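PDB 5TVG: alpha,alpha-trehalose-phosphate synthase (UDP-forming) from Burkholderia vietnamiensis, which belongs to glycosyltransferase family 20 and has the two-domain GT-B fold, with uridine-5'-diphosphate bound in the model. Local coordinates for residues 93-96 and 97-101; 195-198 and 199-202; 449-452 and 453-456. One frame throughout, in Å; residues are numbered along the deposited sequence.

Contact 1 (93-96 and 97-101); sequences TLWP and VFHYR
Leu94 O accepts from Phe98 N at 2.8 Å in the last regular turn of helix 79-98, and past Phe98 the backbone closes in a Schellman motif. Tyr100 is its C-prime residue, with positive phi (61°). Arg101 N reaches back to Pro96 O at 2.9 Å, and Tyr100 N bonds to Val97 O at 2.8 Å. Pro96 has no N-H to give to the turn before it, and the helix is kinked there.

The side-chain centre of the contact is Trp95 with His99. Trp95 CG stands anti to its own nitrogen (chi1 178°), which brings the indole alongside the next turn. His99 CE1 sits over the centre of the indole, 3.1 Å above its plane. The two rings meet obliquely, with planes at 34° and the centroid of the Trp95 six-membered ring 4.0 Å from that of His99. His99 ND1 donates to Trp95 O at 2.8 Å, and that oxygen lies near the imidazole plane. His99 N adds weak bonds to the same oxygen and to Pro96 O. Further round, Leu94 and Phe98 run side by side, with CD2 of Leu94 4.0 Å from CE1 of Phe98. Val97 CG2 packs against Thr93 O.

Trp95 NE1 is bonded to Asp275, and the indole also makes a cation-pi contact with Arg311. The nearest atoms of the Trp95 side chain and uridine-5'-diphosphate are about 5 Å apart. The helix end thus contributes an aromatic group close to the ligand. The ND1 bond and the indole face together hold the rotation of the imidazole; the weak backbone bond shares the same carbonyl. The bond from ND1 means that this nitrogen carries a proton.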
ATOM      1  N   THR A  93      19.402  -4.435 -10.047  1.00 32.62           N
ATOM      2  CA  THR A  93      20.132  -3.234 -10.451  1.00 33.22           C
ATOM      3  C   THR A  93      20.159  -3.062 -11.965  1.00 34.82           C
ATOM      4  O   THR A  93      19.618  -2.069 -12.472  1.00 35.26           O
ATOM      5  CB  THR A  93      21.578  -3.254  -9.902  1.00 38.94           C
ATOM      6  OG1 THR A  93      21.561  -3.528  -8.506  1.00 36.56           O
ATOM      7  CG2 THR A  93      22.209  -1.910 -10.073  1.00 31.47           C
ATOM      8  N   LEU A  94      20.779  -4.008 -12.692  1.00 34.09           N
ATOM      9  CA  LEU A  94      20.982  -3.894 -14.140  1.00 29.69           C
ATOM     10  C   LEU A  94      19.664  -3.912 -14.902  1.00 35.99           C
ATOM     11  O   LEU A  94      19.440  -3.089 -15.804  1.00 35.04           O
ATOM     12  CB  LEU A  94      21.894  -5.044 -14.624  1.00 29.36           C
ATOM     13  CG  LEU A  94      23.341  -5.063 -14.102  1.00 33.91           C
ATOM     14  CD1 LEU A  94      24.227  -6.249 -14.643  1.00 29.08           C
ATOM     15  CD2 LEU A  94      24.049  -3.734 -14.302  1.00 29.34           C
ATOM     16  N   TRP A  95      18.807  -4.893 -14.608  1.00 31.60           N
ATOM     17  CA  TRP A  95      17.569  -5.031 -15.371  1.00 30.35           C
ATOM     18  C   TRP A  95      16.700  -3.772 -15.302  1.00 33.99           C
ATOM     19  O   TRP A  95      16.280  -3.281 -16.368  1.00 30.36           O
ATOM     20  CB  TRP A  95      16.794  -6.280 -14.930  1.00 30.42           C
ATOM     21  CG  TRP A  95      15.490  -6.400 -15.682  1.00 31.07           C
ATOM     22  CD1 TRP A  95      14.283  -5.820 -15.343  1.00 32.02           C
ATOM     23  CD2 TRP A  95      15.248  -7.128 -16.899  1.00 32.49           C
ATOM     24  NE1 TRP A  95      13.318  -6.160 -16.266  1.00 34.60           N
ATOM     25  CE2 TRP A  95      13.888  -6.949 -17.236  1.00 35.27           C
ATOM     26  CE3 TRP A  95      16.048  -7.920 -17.729  1.00 33.37           C
ATOM     27  CZ2 TRP A  95      13.314  -7.528 -18.371  1.00 35.56           C
ATOM     28  CZ3 TRP A  95      15.473  -8.503 -18.842  1.00 30.14           C
ATOM     29  CH2 TRP A  95      14.119  -8.302 -19.153  1.00 30.68           C
ATOM     30  N   PRO A  96      16.386  -3.206 -14.131  1.00 30.95           N
ATOM     31  CA  PRO A  96      15.579  -1.970 -14.157  1.00 36.48           C
ATOM     32  C   PRO A  96      16.292  -0.807 -14.828  1.00 36.17           C
ATOM     33  O   PRO A  96      15.659  -0.090 -15.604  1.00 37.55           O
ATOM     34  CB  PRO A  96      15.281  -1.702 -12.670  1.00 37.77           C
ATOM     35  CG  PRO A  96      16.343  -2.418 -11.918  1.00 34.43           C
ATOM     36  CD  PRO A  96      16.630  -3.666 -12.749  1.00 34.06           C
ATOM     37  N   VAL A  97      17.594  -0.610 -14.584  1.00 33.01           N
ATOM     38  CA  VAL A  97      18.269   0.548 -15.167  1.00 38.92           C
ATOM     39  C   VAL A  97      18.346   0.422 -16.683  1.00 38.95           C
ATOM     40  O   VAL A  97      18.045   1.373 -17.408  1.00 30.58           O
ATOM     41  CB  VAL A  97      19.665   0.751 -14.564  1.00 34.89           C
ATOM     42  CG1 VAL A  97      20.380   1.878 -15.322  1.00 30.63           C
ATOM     43  CG2 VAL A  97      19.567   1.042 -13.070  1.00 31.21           C
ATOM     44  N   PHE A  98      18.749  -0.754 -17.182  1.00 34.30           N
ATOM     45  CA  PHE A  98      18.862  -0.957 -18.624  1.00 34.24           C
ATOM     46  C   PHE A  98      17.511  -0.820 -19.306  1.00 36.83           C
ATOM     47  O   PHE A  98      17.460  -0.604 -20.518  1.00 33.85           O
ATOM     48  CB  PHE A  98      19.477  -2.337 -18.941  1.00 29.12           C
ATOM     49  CG  PHE A  98      20.988  -2.396 -18.769  1.00 29.76           C
ATOM     50  CD1 PHE A  98      21.627  -1.648 -17.789  1.00 29.01           C
ATOM     51  CD2 PHE A  98      21.768  -3.208 -19.597  1.00 28.48           C
ATOM     52  CE1 PHE A  98      23.010  -1.712 -17.635  1.00 29.94           C
ATOM     53  CE2 PHE A  98      23.153  -3.267 -19.450  1.00 28.33           C
ATOM     54  CZ  PHE A  98      23.776  -2.519 -18.475  1.00 28.53           C
ATOM     55  N   HIS A  99      16.419  -0.885 -18.546  1.00 31.51           N
ATOM     56  CA  HIS A  99      15.093  -0.655 -19.092  1.00 34.36           C
ATOM     57  C   HIS A  99      14.557   0.741 -18.764  1.00 40.05           C
ATOM     58  O   HIS A  99      13.354   0.982 -18.910  1.00 41.64           O
ATOM     59  CB  HIS A  99      14.131  -1.744 -18.599  1.00 33.80           C
ATOM     60  CG  HIS A  99      14.333  -3.078 -19.255  1.00 30.71           C
ATOM     61  ND1 HIS A  99      15.294  -3.982 -18.847  1.00 30.24           N
ATOM     62  CD2 HIS A  99      13.706  -3.651 -20.310  1.00 30.86           C
ATOM     63  CE1 HIS A  99      15.243  -5.057 -19.616  1.00 30.10           C
ATOM     64  NE2 HIS A  99      14.278  -4.888 -20.503  1.00 30.47           N
ATOM     65  N   TYR A 100      15.438   1.677 -18.389  1.00 37.64           N
ATOM     66  CA  TYR A 100      15.086   3.082 -18.126  1.00 41.82           C
ATOM     67  C   TYR A 100      14.079   3.193 -16.991  1.00 44.87           C
ATOM     68  O   TYR A 100      13.158   4.007 -17.033  1.00 47.40           O
ATOM     69  CB  TYR A 100      14.553   3.811 -19.373  1.00 34.14           C
ATOM     70  CG  TYR A 100      15.604   3.996 -20.460  1.00 38.45           C
ATOM     71  CD1 TYR A 100      15.958   2.948 -21.301  1.00 36.58           C
ATOM     72  CD2 TYR A 100      16.280   5.199 -20.606  1.00 35.47           C
ATOM     73  CE1 TYR A 100      16.920   3.117 -22.295  1.00 33.75           C
ATOM     74  CE2 TYR A 100      17.251   5.361 -21.584  1.00 32.21           C
ATOM     75  CZ  TYR A 100      17.565   4.328 -22.421  1.00 35.89           C
ATOM     76  OH  TYR A 100      18.525   4.521 -23.415  1.00 43.81           O
ATOM     77  N   ARG A 101      14.274   2.396 -15.947  1.00 42.61           N
ATOM     78  CA  ARG A 101      13.445   2.469 -14.748  1.00 41.33           C
ATOM     79  C   ARG A 101      14.365   2.744 -13.561  1.00 40.60           C
ATOM     80  O   ARG A 101      14.531   1.905 -12.671  1.00 37.89           O
ATOM     81  CB  ARG A 101      12.640   1.159 -14.557  1.00 35.49           C
ATOM     82  CG  ARG A 101      11.600   0.917 -15.645  1.00 39.53           C
ATOM     83  CD  ARG A 101      10.490   2.008 -15.642  1.00 34.33           C
ATOM     84  NE  ARG A 101       9.790   2.067 -14.351  1.00 35.08           N
ATOM     85  CZ  ARG A 101       8.683   1.369 -14.086  1.00 41.05           C
ATOM     86  NH1 ARG A 101       8.069   1.474 -12.910  1.00 36.65           N
ATOM     87  NH2 ARG A 101       8.195   0.549 -15.017  1.00 37.52           N
TER

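Contact 2 (195-198 and 199-202)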
ATOM      1  N   GLN A 195      21.553  -5.360 -29.678  1.00 33.98           N
ATOM      2  CA  GLN A 195      20.365  -5.635 -30.485  1.00 29.92           C
ATOM      3  C   GLN A 195      20.199  -4.618 -31.615  1.00 37.22           C
ATOM      4  O   GLN A 195      19.921  -4.995 -32.758  1.00 33.55           O
ATOM      5  CB  GLN A 195      19.108  -5.661 -29.602  1.00 40.07           C
ATOM      6  CG  GLN A 195      18.981  -6.908 -28.668  1.00 41.16           C
ATOM      7  CD  GLN A 195      18.416  -8.143 -29.384  1.00 33.18           C
ATOM      8  OE1 GLN A 195      18.475  -8.245 -30.618  1.00 35.91           O
ATOM      9  NE2 GLN A 195      17.855  -9.077 -28.612  1.00 31.39           N
ATOM     10  N   THR A 196      20.342  -3.323 -31.324  1.00 30.66           N
ATOM     11  CA  THR A 196      20.002  -2.275 -32.280  1.00 31.42           C
ATOM     12  C   THR A 196      21.128  -1.265 -32.354  1.00 31.51           C
ATOM     13  O   THR A 196      21.995  -1.208 -31.476  1.00 30.98           O
ATOM     14  CB  THR A 196      18.700  -1.509 -31.891  1.00 33.15           C
ATOM     15  OG1 THR A 196      18.943  -0.743 -30.700  1.00 31.95           O
ATOM     16  CG2 THR A 196      17.568  -2.456 -31.610  1.00 31.76           C
ATOM     17  N   ASP A 197      21.052  -0.422 -33.388  1.00 30.17           N
ATOM     18  CA  ASP A 197      21.981   0.698 -33.544  1.00 31.90           C
ATOM     19  C   ASP A 197      21.892   1.663 -32.369  1.00 30.54           C
ATOM     20  O   ASP A 197      22.911   2.197 -31.910  1.00 30.72           O
ATOM     21  CB  ASP A 197      21.680   1.464 -34.845  1.00 36.12           C
ATOM     22  CG  ASP A 197      22.135   0.720 -36.071  1.00 52.45           C
ATOM     23  OD1 ASP A 197      23.207   0.057 -36.015  1.00 55.64           O
ATOM     24  OD2 ASP A 197      21.444   0.837 -37.110  1.00 60.24           O
ATOM     25  N   ALA A 198      20.677   1.947 -31.898  1.00 30.20           N
ATOM     26  CA  ALA A 198      20.556   2.812 -30.729  1.00 30.82           C
ATOM     27  C   ALA A 198      21.323   2.235 -29.539  1.00 29.22           C
ATOM     28  O   ALA A 198      22.022   2.970 -28.823  1.00 35.74           O
ATOM     29  CB  ALA A 198      19.073   3.021 -30.379  1.00 29.97           C
ATOM     30  N   ASP A 199      21.250   0.915 -29.335  1.00 28.53           N
ATOM     31  CA  ASP A 199      21.985   0.300 -28.227  1.00 38.55           C
ATOM     32  C   ASP A 199      23.499   0.471 -28.375  1.00 40.99           C
ATOM     33  O   ASP A 199      24.200   0.775 -27.399  1.00 29.21           O
ATOM     34  CB  ASP A 199      21.675  -1.194 -28.147  1.00 34.80           C
ATOM     35  CG  ASP A 199      20.222  -1.482 -27.884  1.00 34.32           C
ATOM     36  OD1 ASP A 199      19.673  -0.977 -26.879  1.00 36.59           O
ATOM     37  OD2 ASP A 199      19.625  -2.201 -28.720  1.00 37.69           O
ATOM     38  N   LYS A 200      24.041   0.194 -29.569  1.00 36.99           N
ATOM     39  CA  LYS A 200      25.499   0.282 -29.697  1.00 32.41           C
ATOM     40  C   LYS A 200      25.962   1.729 -29.618  1.00 33.75           C
ATOM     41  O   LYS A 200      27.044   2.010 -29.088  1.00 33.36           O
ATOM     42  CB  LYS A 200      25.985  -0.430 -30.952  1.00 40.76           C
ATOM     43  CG  LYS A 200      25.752   0.236 -32.253  1.00 38.95           C
ATOM     44  CD  LYS A 200      26.614  -0.470 -33.287  1.00 36.84           C
ATOM     45  CE  LYS A 200      26.241  -0.090 -34.714  1.00 46.07           C
ATOM     46  NZ  LYS A 200      26.935   1.126 -35.155  1.00 48.10           N
ATOM     47  N   ARG A 201      25.147   2.655 -30.110  1.00 30.44           N
ATOM     48  CA  ARG A 201      25.461   4.072 -29.980  1.00 33.68           C
ATOM     49  C   ARG A 201      25.465   4.531 -28.520  1.00 37.93           C
ATOM     50  O   ARG A 201      26.305   5.346 -28.116  1.00 31.19           O
ATOM     51  CB  ARG A 201      24.444   4.877 -30.766  1.00 35.66           C
ATOM     52  CG  ARG A 201      24.906   6.273 -31.117  1.00 52.46           C
ATOM     53  CD  ARG A 201      23.968   6.871 -32.136  1.00 64.59           C
ATOM     54  NE  ARG A 201      24.560   8.044 -32.777  1.00 80.67           N
ATOM     55  CZ  ARG A 201      24.054   8.668 -33.841  1.00 76.12           C
ATOM     56  NH1 ARG A 201      22.930   8.237 -34.401  1.00 68.56           N
ATOM     57  NH2 ARG A 201      24.679   9.723 -34.339  1.00 76.50           N
ATOM     58  N   ALA A 202      24.539   4.028 -27.703  1.00 34.58           N
ATOM     59  CA  ALA A 202      24.568   4.403 -26.289  1.00 33.65           C
ATOM     60  C   ALA A 202      25.896   3.997 -25.661  1.00 38.83           C
ATOM     61  O   ALA A 202      26.517   4.776 -24.926  1.00 37.97           O
ATOM     62  CB  ALA A 202      23.399   3.753 -25.537  1.00 29.10           C
TER
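Asp199 OD2 is gripped twice by Thr196, and the pair forms a capping box at the start of helix 197-209. The threonine hydroxyl donates to OD2, with Thr196 OG1 2.6 Å from Asp199 OD2. It comes from above the carboxylate plane, 70° out of it. Thr196 N gives OD2 a second, weak bond. In return Asp199 N donates to Thr196 OG1 at 3.2 Å, with an N-H...O angle of 159°. Thr196 is the N-cap residue, and the box supplies an acceptor for an amide of the first turn. The hydroxyl is both donor and acceptor, which sets its rotation. Thr196 chi1 of 68° puts OG1 between the backbone nitrogen and the carbonyl carbon, facing the first turn.

Asp199 OD1 is held separately by Phe167 N. The carboxylate therefore ties the helix start to the loop that carries Phe167. It is buried, and its partners satisfy both oxygens. The N-H groups around it probably favour the charged form. Gln195 precedes the cap. Its CB lies beside OD2, while its amide turns away to Ile235 N and His164 O.

Regular helical bonds follow. Lys200 N donates to Thr196 O at 3.1 Å, Arg201 N to Asp197 O at 2.9 Å and Ala202 N to Ala198 O at 3.0 Å. This helix follows strand 191-194 of the ten-stranded sheet, and Asp199 and Lys200 both touch Phe194 on that strand. On the more exposed side, Asp197 and Lys200 run side by side and point the same way. Their salt bridge is long, with OD1 of Asp197 4.0 Å from NZ of Lys200. Closer to that oxygen is a carbon, Lys200 CE, at 3.3 Å from Asp197 OD1.

Contact 3 (449-452 and 453-456)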
ATOM      1  N   ASP A 449      16.462 -13.462 -40.741  1.00 33.31           N
ATOM      2  CA  ASP A 449      15.975 -14.535 -39.900  1.00 30.35           C
ATOM      3  C   ASP A 449      17.064 -14.880 -38.879  1.00 33.75           C
ATOM      4  O   ASP A 449      18.133 -14.268 -38.858  1.00 30.83           O
ATOM      5  CB  ASP A 449      15.494 -15.691 -40.768  1.00 36.90           C
ATOM      6  CG  ASP A 449      16.625 -16.521 -41.349  1.00 40.02           C
ATOM      7  OD1 ASP A 449      17.803 -16.288 -41.021  1.00 37.23           O
ATOM      8  OD2 ASP A 449      16.311 -17.371 -42.198  1.00 40.33           O
ATOM      9  N   LEU A 450      16.771 -15.834 -37.983  1.00 31.76           N
ATOM     10  CA  LEU A 450      17.681 -16.142 -36.878  1.00 31.45           C
ATOM     11  C   LEU A 450      19.067 -16.604 -37.366  1.00 37.06           C
ATOM     12  O   LEU A 450      20.060 -16.410 -36.659  1.00 34.93           O
ATOM     13  CB  LEU A 450      17.008 -17.170 -35.957  1.00 36.07           C
ATOM     14  CG  LEU A 450      17.667 -17.688 -34.670  1.00 38.78           C
ATOM     15  CD1 LEU A 450      18.065 -16.553 -33.715  1.00 29.25           C
ATOM     16  CD2 LEU A 450      16.714 -18.665 -33.979  1.00 37.10           C
ATOM     17  N   SER A 451      19.158 -17.177 -38.577  1.00 32.70           N
ATOM     18  CA  SER A 451      20.451 -17.618 -39.117  1.00 41.98           C
ATOM     19  C   SER A 451      21.429 -16.463 -39.290  1.00 39.69           C
ATOM     20  O   SER A 451      22.638 -16.644 -39.112  1.00 32.03           O
ATOM     21  CB  SER A 451      20.253 -18.331 -40.454  1.00 37.42           C
ATOM     22  OG  SER A 451      19.839 -19.664 -40.215  1.00 47.02           O
ATOM     23  N   VAL A 452      20.930 -15.284 -39.681  1.00 34.68           N
ATOM     24  CA  VAL A 452      21.793 -14.127 -39.904  1.00 33.36           C
ATOM     25  C   VAL A 452      22.447 -13.708 -38.594  1.00 30.88           C
ATOM     26  O   VAL A 452      23.638 -13.380 -38.547  1.00 37.09           O
ATOM     27  CB  VAL A 452      20.983 -12.968 -40.546  1.00 39.43           C
ATOM     28  CG1 VAL A 452      21.821 -11.687 -40.722  1.00 30.93           C
ATOM     29  CG2 VAL A 452      20.417 -13.381 -41.906  1.00 31.17           C
ATOM     30  N   TRP A 453      21.676 -13.687 -37.514  1.00 30.25           N
ATOM     31  CA  TRP A 453      22.252 -13.369 -36.211  1.00 30.08           C
ATOM     32  C   TRP A 453      23.380 -14.344 -35.855  1.00 30.74           C
ATOM     33  O   TRP A 453      24.474 -13.934 -35.456  1.00 30.69           O
ATOM     34  CB  TRP A 453      21.143 -13.394 -35.156  1.00 29.60           C
ATOM     35  CG  TRP A 453      21.592 -13.178 -33.776  1.00 29.47           C
ATOM     36  CD1 TRP A 453      21.946 -11.994 -33.209  1.00 29.35           C
ATOM     37  CD2 TRP A 453      21.715 -14.178 -32.744  1.00 29.52           C
ATOM     38  NE1 TRP A 453      22.285 -12.190 -31.877  1.00 40.57           N
ATOM     39  CE2 TRP A 453      22.139 -13.519 -31.567  1.00 33.25           C
ATOM     40  CE3 TRP A 453      21.488 -15.562 -32.697  1.00 29.70           C
ATOM     41  CZ2 TRP A 453      22.350 -14.199 -30.360  1.00 29.50           C
ATOM     42  CZ3 TRP A 453      21.705 -16.240 -31.486  1.00 29.77           C
ATOM     43  CH2 TRP A 453      22.137 -15.556 -30.346  1.00 29.68           C
ATOM     44  N   ARG A 454      23.120 -15.641 -35.985  1.00 33.02           N
ATOM     45  CA  ARG A 454      24.113 -16.631 -35.600  1.00 37.11           C
ATOM     46  C   ARG A 454      25.310 -16.627 -36.554  1.00 37.21           C
ATOM     47  O   ARG A 454      26.459 -16.590 -36.107  1.00 32.01           O
ATOM     48  CB  ARG A 454      23.461 -18.005 -35.527  1.00 31.20           C
ATOM     49  CG  ARG A 454      24.428 -19.137 -35.373  1.00 31.77           C
ATOM     50  CD  ARG A 454      23.663 -20.426 -35.235  1.00 42.34           C
ATOM     51  NE  ARG A 454      23.018 -20.825 -36.475  1.00 43.30           N
ATOM     52  CZ  ARG A 454      21.704 -20.848 -36.683  1.00 49.56           C
ATOM     53  NH1 ARG A 454      20.843 -20.493 -35.725  1.00 48.45           N
ATOM     54  NH2 ARG A 454      21.245 -21.237 -37.865  1.00 43.48           N
ATOM     55  N   ASP A 455      25.062 -16.687 -37.869  1.00 34.73           N
ATOM     56  CA  ASP A 455      26.175 -16.814 -38.816  1.00 35.48           C
ATOM     57  C   ASP A 455      27.038 -15.561 -38.781  1.00 37.60           C
ATOM     58  O   ASP A 455      28.268 -15.644 -38.799  1.00 35.51           O
ATOM     59  CB  ASP A 455      25.664 -17.086 -40.230  1.00 32.72           C
ATOM     60  CG  ASP A 455      24.977 -18.443 -40.357  1.00 35.25           C
ATOM     61  OD1 ASP A 455      25.213 -19.320 -39.513  1.00 33.52           O
ATOM     62  OD2 ASP A 455      24.215 -18.664 -41.324  1.00 37.53           O
ATOM     63  N   THR A 456      26.406 -14.394 -38.651  1.00 32.13           N
ATOM     64  CA  THR A 456      27.148 -13.136 -38.591  1.00 35.80           C
ATOM     65  C   THR A 456      27.959 -13.019 -37.305  1.00 32.14           C
ATOM     66  O   THR A 456      29.074 -12.503 -37.326  1.00 41.60           O
ATOM     67  CB  THR A 456      26.166 -11.950 -38.710  1.00 45.05           C
ATOM     68  OG1 THR A 456      25.590 -11.924 -40.029  1.00 43.75           O
ATOM     69  CG2 THR A 456      26.835 -10.627 -38.387  1.00 46.33           C
TER
HETATM   70  O   HOH W   1      18.738 -12.624 -37.032  1.00 38.34           O
HETATM   71  O   HOH W   2      22.662 -20.822 -41.909  1.00 48.93           O
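Arg454 leaves the first turns of helix 450-461 and bends back over Ser451. The helix is N-capped by Asp449, whose OD1 takes a weak bond from Ser451 N. Arg454 CB lies 3.9 Å from Ser451 O and equally near Leu450 O. The chain runs out extended and then turns at chi3 (70°), which swings the guanidinium back toward the helix start. One guanidinium face lies over Ser451 CA. At the tip NH2 comes 3.2 Å from Ser451 OG, and CZ is 4.2 Å from Ser451 OG. NH2 is bonded to Tyr238 OH and NH1 to Gly35 O. These partners join the helix to the loop with Tyr238 and to helix 31-43, in the N-terminal Rossmann-like domain of the GT-B fold.

Leu450 and Trp453 lie side by side and point the same way, and both are buried. CD1 of Leu450 meets CE3 of Trp453 at 3.7 Å. The indole then packs edge-to-face with Phe162 of the ten-stranded sheet.

Val452 N bonds to Asp449 O. Beyond this first turn the helical bonds run from residue i+4 to residue i. Asp455 N donates to Ser451 O at 2.7 Å, and Arg454 N to Leu450 O. Thr456 N and, weakly, Thr456 OG1 both donate to Val452 O, so one carbonyl serves two groups of a single residue. Water 1 lies between Asp449 O and Trp453 N: its close approach to the carbonyl is doubtful as a bond, and its bond from Trp453 N is weak. Water 2 donates to Asp455 OD2 at 2.7 Å and makes a weak bond with Ser451 OG at 3.5 Å.

The three contacts follow one another along the chain and sit on three different helices. Contact 1 ends helix 79-98, contact 2 begins helix 197-209 and contact 3 begins helix 450-461. Centres of contacts 1 and 2 are 16 Å apart, those of 2 and 3 are 18 Å apart, and those of 1 and 3 are 27 Å apart, on opposite sides of the chain's centre. None touches another. Phe167 links two of them: its ring packs on Phe98, and its nitrogen bonds Asp199. Contacts 2 and 3 both adjoin strands of the ten-stranded sheet. Helix 450-461, late in the chain, packs back on the N-terminal domain, as C-terminal helices often do in GT-B enzymes.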